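Long-range contact in glycosyl hydrolase family 26 (PDB 4ZXO), which is a beta-mannanase that hydrolyses the beta-mannosidic backbone of galactomannan for the gut bacterium Bacteroides ovatus: residues A[25-37]-A[50-64]. Numbering follows the deposited sequence.
Sequences KGILFGHHDDTAY and VKSVCGAYPGVMSFD
L28 lays its CB against V60 CG2, 3.7 Å away, where two neighbouring parallel strands of the TIM barrel, 27-32 and 60-64, come together. The two side chains cross at about a right angle on the barrel's inner face, and Y297 of the next strand, 295-300, touches both. F29 points to the outer face, with V50 CG2 at the edge of its ring and P58 CB nearby, so helix 49-54 and the loop after it cover this side. Its carbonyl O takes the N-H of V60, which sits well above the carbonyl plane. G30 pairs with V60 across a CA-CA gap of only 4.2 Å; its CA makes a CA-H...O contact with V60 O, the same oxygen to which H31 N donates. H31 returns to the outer face: with CG anti to the backbone N (chi1 -176°), its ring passes V50 and sends ND1 to D34 OD1, a nearly straight 2.6 Å bond lying in the ring plane and using the anti lone pair of the carboxylate. H32 faces the barrel interior, where W301 stacks on its ring. ND1 and S62 OG are hydrogen-bonded at 2.8 Å, while S62 O lies over one face of the imidazole. The type II turn from H31 to D34 then swings the chain over strand 60-64. Within it D33 N donates to S62 O at 2.7 Å, almost straight (173°), and one water donates to D33 OD1 and accepts from D64 N at 2.8 Å. D34 OD2 meets P58 CD and is also bonded by S48 OG, giving both carboxylate oxygens a polar partner. T35 follows, beside Y87 of helix 81-93, its CG2 3.5 Å from M61 CE and its OG1 at the edge of the F63 ring, in the ring plane and 3.7 Å from F63 CZ.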
loop_
_atom_site.group_PDB
_atom_site.type_symbol
_atom_site.label_atom_id
_atom_site.label_comp_id
_atom_site.label_asym_id
_atom_site.label_seq_id
_atom_site.Cartn_x
_atom_site.Cartn_y
_atom_site.Cartn_z
ATOM N N LYS A 25 2.447 2.611 19.684
ATOM C CA LYS A 25 3.612 3.280 19.061
ATOM C C LYS A 25 3.235 4.486 18.221
ATOM O O LYS A 25 4.039 5.394 18.060
ATOM C CB LYS A 25 4.390 2.291 18.167
ATOM C CG LYS A 25 4.936 1.028 18.876
ATOM C CD LYS A 25 5.996 1.358 19.904
ATOM C CE LYS A 25 7.307 1.697 19.240
ATOM N NZ LYS A 25 8.397 1.868 20.303
ATOM N N GLY A 26 2.052 4.453 17.605
ATOM C CA GLY A 26 1.660 5.558 16.723
ATOM C C GLY A 26 1.455 5.051 15.307
ATOM O O GLY A 26 1.467 3.839 15.067
ATOM N N ILE A 27 1.307 6.001 14.397
ATOM C CA ILE A 27 0.914 5.749 13.007
ATOM C C ILE A 27 2.068 6.117 12.084
ATOM O O ILE A 27 2.432 7.287 12.008
ATOM C CB ILE A 27 -0.309 6.585 12.604
ATOM C CG1 ILE A 27 -1.485 6.432 13.572
ATOM C CG2 ILE A 27 -0.769 6.174 11.197
ATOM C CD1 ILE A 27 -2.648 7.380 13.308
ATOM N N LEU A 28 2.650 5.152 11.376
ATOM C CA LEU A 28 3.688 5.509 10.390
ATOM C C LEU A 28 3.126 6.317 9.279
ATOM O O LEU A 28 2.079 5.978 8.762
ATOM C CB LEU A 28 4.326 4.235 9.811
ATOM C CG LEU A 28 5.113 3.372 10.823
ATOM C CD1 LEU A 28 5.193 1.890 10.313
ATOM C CD2 LEU A 28 6.490 3.964 11.061
ATOM N N PHE A 29 3.826 7.378 8.879
ATOM C CA PHE A 29 3.385 8.148 7.736
ATOM C C PHE A 29 4.028 7.661 6.455
ATOM O O PHE A 29 5.253 7.442 6.428
ATOM C CB PHE A 29 3.713 9.620 7.911
ATOM C CG PHE A 29 3.155 10.469 6.788
ATOM C CD1 PHE A 29 1.781 10.758 6.730
ATOM C CD2 PHE A 29 3.955 10.890 5.749
ATOM C CE1 PHE A 29 1.239 11.509 5.650
ATOM C CE2 PHE A 29 3.413 11.632 4.683
ATOM C CZ PHE A 29 2.068 11.950 4.637
ATOM N N GLY A 30 3.221 7.568 5.380
ATOM C CA GLY A 30 3.654 7.009 4.125
ATOM C C GLY A 30 3.432 7.904 2.909
ATOM O O GLY A 30 2.501 8.718 2.882
ATOM N N HIS A 31 4.243 7.684 1.878
ATOM C CA HIS A 31 4.057 8.361 0.620
ATOM C C HIS A 31 4.474 7.433 -0.530
ATOM O O HIS A 31 5.573 6.848 -0.510
ATOM C CB HIS A 31 4.906 9.637 0.620
ATOM C CG HIS A 31 4.734 10.495 -0.616
ATOM N ND1 HIS A 31 5.792 11.172 -1.196
ATOM C CD2 HIS A 31 3.637 10.799 -1.353
ATOM C CE1 HIS A 31 5.356 11.857 -2.246
ATOM N NE2 HIS A 31 4.050 11.626 -2.379
ATOM N N HIS A 32 3.635 7.340 -1.541
ATOM C CA HIS A 32 3.932 6.570 -2.741
ATOM C C HIS A 32 4.990 7.265 -3.613
ATOM O O HIS A 32 4.982 8.487 -3.813
ATOM C CB HIS A 32 2.634 6.346 -3.565
ATOM C CG HIS A 32 2.776 5.304 -4.634
ATOM N ND1 HIS A 32 2.701 3.935 -4.375
ATOM C CD2 HIS A 32 3.012 5.429 -5.968
ATOM C CE1 HIS A 32 2.880 3.269 -5.512
ATOM N NE2 HIS A 32 3.046 4.158 -6.498
ATOM N N ASP A 33 5.915 6.445 -4.091
ATOM C CA ASP A 33 7.009 6.842 -5.009
ATOM C C ASP A 33 7.868 7.965 -4.397
ATOM O O ASP A 33 8.458 8.767 -5.116
ATOM C CB ASP A 33 6.425 7.230 -6.385
ATOM C CG ASP A 33 6.154 6.012 -7.246
ATOM O OD1 ASP A 33 6.712 4.935 -6.920
ATOM O OD2 ASP A 33 5.383 6.133 -8.228
ATOM N N ASP A 34 7.955 7.978 -3.056
ATOM C CA ASP A 34 8.495 9.140 -2.372
ATOM C C ASP A 34 9.933 9.493 -2.764
ATOM O O ASP A 34 10.265 10.686 -2.949
ATOM C CB ASP A 34 8.461 8.888 -0.855
ATOM C CG ASP A 34 8.883 10.135 -0.079
ATOM O OD1 ASP A 34 8.148 11.156 -0.142
ATOM O OD2 ASP A 34 9.962 10.115 0.549
ATOM N N THR A 35 10.773 8.473 -2.915
ATOM C CA THR A 35 12.162 8.701 -3.268
ATOM C C THR A 35 12.463 8.452 -4.732
ATOM O O THR A 35 13.634 8.538 -5.153
ATOM C CB THR A 35 13.072 7.816 -2.410
ATOM O OG1 THR A 35 12.497 6.488 -2.363
ATOM C CG2 THR A 35 13.157 8.375 -0.993
ATOM N N ALA A 36 11.424 8.189 -5.522
ATOM C CA ALA A 36 11.614 8.027 -6.965
ATOM C C ALA A 36 11.506 9.363 -7.725
ATOM O O ALA A 36 12.258 9.597 -8.679
ATOM C CB ALA A 36 10.603 7.027 -7.511
ATOM N N TYR A 37 10.547 10.206 -7.332
ATOM C CA TYR A 37 10.351 11.504 -8.020
ATOM C C TYR A 37 9.383 12.353 -7.190
ATOM O O TYR A 37 8.824 11.887 -6.199
ATOM C CB TYR A 37 9.820 11.288 -9.467
ATOM C CG TYR A 37 8.537 10.479 -9.488
ATOM C CD1 TYR A 37 7.328 11.051 -9.080
ATOM C CD2 TYR A 37 8.542 9.141 -9.889
ATOM C CE1 TYR A 37 6.141 10.334 -9.087
ATOM C CE2 TYR A 37 7.366 8.400 -9.910
ATOM C CZ TYR A 37 6.173 8.986 -9.472
ATOM O OH TYR A 37 5.007 8.241 -9.406
ATOM N N VAL A 50 8.519 14.742 0.773
ATOM C CA VAL A 50 8.212 14.745 2.215
ATOM C C VAL A 50 9.385 15.228 3.073
ATOM O O VAL A 50 9.227 16.137 3.897
ATOM C CB VAL A 50 7.747 13.328 2.668
ATOM C CG1 VAL A 50 7.681 13.230 4.180
ATOM C CG2 VAL A 50 6.369 13.076 2.051
ATOM N N LYS A 51 10.568 14.683 2.837
ATOM C CA LYS A 51 11.720 15.124 3.594
ATOM C C LYS A 51 12.043 16.577 3.299
ATOM O O LYS A 51 12.402 17.331 4.202
ATOM C CB LYS A 51 12.929 14.210 3.280
ATOM C CG LYS A 51 14.190 14.518 4.117
ATOM C CD LYS A 51 15.252 13.484 3.843
ATOM C CE LYS A 51 16.583 13.801 4.529
ATOM N NZ LYS A 51 17.400 14.691 3.638
ATOM N N SER A 52 11.863 17.014 2.047
ATOM C CA SER A 52 12.170 18.421 1.714
ATOM C C SER A 52 11.285 19.360 2.493
ATOM O O SER A 52 11.685 20.504 2.746
ATOM C CB SER A 52 11.990 18.688 0.219
ATOM O OG SER A 52 12.996 18.049 -0.509
ATOM N N VAL A 53 10.089 18.897 2.883
ATOM C CA VAL A 53 9.208 19.784 3.670
ATOM C C VAL A 53 9.415 19.659 5.170
ATOM O O VAL A 53 9.605 20.656 5.868
ATOM C CB VAL A 53 7.721 19.540 3.340
ATOM C CG1 VAL A 53 6.763 20.284 4.323
ATOM C CG2 VAL A 53 7.458 19.943 1.917
ATOM N N CYS A 54 9.410 18.446 5.688
ATOM C CA CYS A 54 9.445 18.284 7.132
ATOM C C CYS A 54 10.793 17.823 7.688
ATOM O O CYS A 54 10.938 17.838 8.906
ATOM C CB CYS A 54 8.365 17.292 7.606
ATOM S SG CYS A 54 8.772 15.508 7.295
ATOM N N GLY A 55 11.747 17.430 6.839
ATOM C CA GLY A 55 13.078 17.104 7.299
ATOM C C GLY A 55 13.323 15.644 7.593
ATOM O O GLY A 55 14.453 15.281 7.930
ATOM N N ALA A 56 12.299 14.797 7.510
ATOM C CA ALA A 56 12.549 13.362 7.672
ATOM C C ALA A 56 11.887 12.577 6.563
ATOM O O ALA A 56 10.842 12.966 6.038
ATOM C CB ALA A 56 12.021 12.863 8.975
ATOM N N TYR A 57 12.468 11.427 6.270
ATOM C CA TYR A 57 11.803 10.501 5.360
ATOM C C TYR A 57 10.504 9.911 5.983
ATOM O O TYR A 57 10.420 9.691 7.196
ATOM C CB TYR A 57 12.729 9.358 4.987
ATOM C CG TYR A 57 13.874 9.731 4.115
ATOM C CD1 TYR A 57 13.676 10.057 2.770
ATOM C CD2 TYR A 57 15.170 9.772 4.628
ATOM C CE1 TYR A 57 14.765 10.370 1.934
ATOM C CE2 TYR A 57 16.251 10.104 3.811
ATOM C CZ TYR A 57 16.042 10.376 2.477
ATOM O OH TYR A 57 17.120 10.714 1.704
ATOM N N PRO A 58 9.479 9.638 5.153
ATOM C CA PRO A 58 8.263 8.999 5.670
ATOM C C PRO A 58 8.598 7.579 6.214
ATOM O O PRO A 58 9.503 6.895 5.725
ATOM C CB PRO A 58 7.346 8.955 4.454
ATOM C CG PRO A 58 8.252 8.969 3.297
ATOM C CD PRO A 58 9.407 9.852 3.696
ATOM N N GLY A 59 7.874 7.173 7.244
ATOM C CA GLY A 59 8.059 5.858 7.828
ATOM C C GLY A 59 7.731 4.734 6.855
ATOM O O GLY A 59 8.252 3.627 6.975
ATOM N N VAL A 60 6.839 5.000 5.898
ATOM C CA VAL A 60 6.486 4.015 4.857
ATOM C C VAL A 60 6.712 4.627 3.489
ATOM O O VAL A 60 6.365 5.798 3.246
ATOM C CB VAL A 60 5.010 3.625 4.931
ATOM C CG1 VAL A 60 4.666 2.601 3.837
ATOM C CG2 VAL A 60 4.622 3.058 6.322
ATOM N N MET A 61 7.264 3.834 2.585
ATOM C CA MET A 61 7.290 4.206 1.168
ATOM C C MET A 61 6.648 3.105 0.390
ATOM O O MET A 61 6.810 1.928 0.733
ATOM C CB MET A 61 8.714 4.403 0.683
ATOM C CG MET A 61 9.323 5.655 1.279
ATOM S SD MET A 61 11.048 5.827 0.805
ATOM C CE MET A 61 11.519 7.190 1.891
ATOM N N SER A 62 5.850 3.471 -0.607
ATOM C CA SER A 62 5.279 2.433 -1.482
ATOM C C SER A 62 5.682 2.700 -2.909
ATOM O O SER A 62 5.998 3.832 -3.309
ATOM C CB SER A 62 3.720 2.349 -1.349
ATOM O OG SER A 62 3.100 3.583 -1.644
ATOM N N PHE A 63 5.632 1.638 -3.688
ATOM C CA PHE A 63 5.966 1.692 -5.100
ATOM C C PHE A 63 5.054 0.706 -5.804
ATOM O O PHE A 63 4.386 -0.085 -5.144
ATOM C CB PHE A 63 7.457 1.351 -5.368
ATOM C CG PHE A 63 8.435 2.147 -4.519
ATOM C CD1 PHE A 63 8.894 3.410 -4.935
ATOM C CD2 PHE A 63 8.859 1.639 -3.302
ATOM C CE1 PHE A 63 9.755 4.124 -4.143
ATOM C CE2 PHE A 63 9.755 2.333 -2.481
ATOM C CZ PHE A 63 10.199 3.596 -2.901
ATOM N N ASP A 64 5.045 0.724 -7.133
ATOM C CA ASP A 64 4.118 -0.155 -7.877
ATOM C C ASP A 64 4.871 -1.084 -8.785
ATOM O O ASP A 64 5.874 -0.705 -9.394
ATOM C CB ASP A 64 3.128 0.690 -8.670
ATOM C CG ASP A 64 1.824 -0.073 -8.964
ATOM O OD1 ASP A 64 0.891 0.055 -8.140
ATOM O OD2 ASP A 64 1.760 -0.872 -9.935
HETATM O O HOH W 1 6.196 2.873 -8.531
#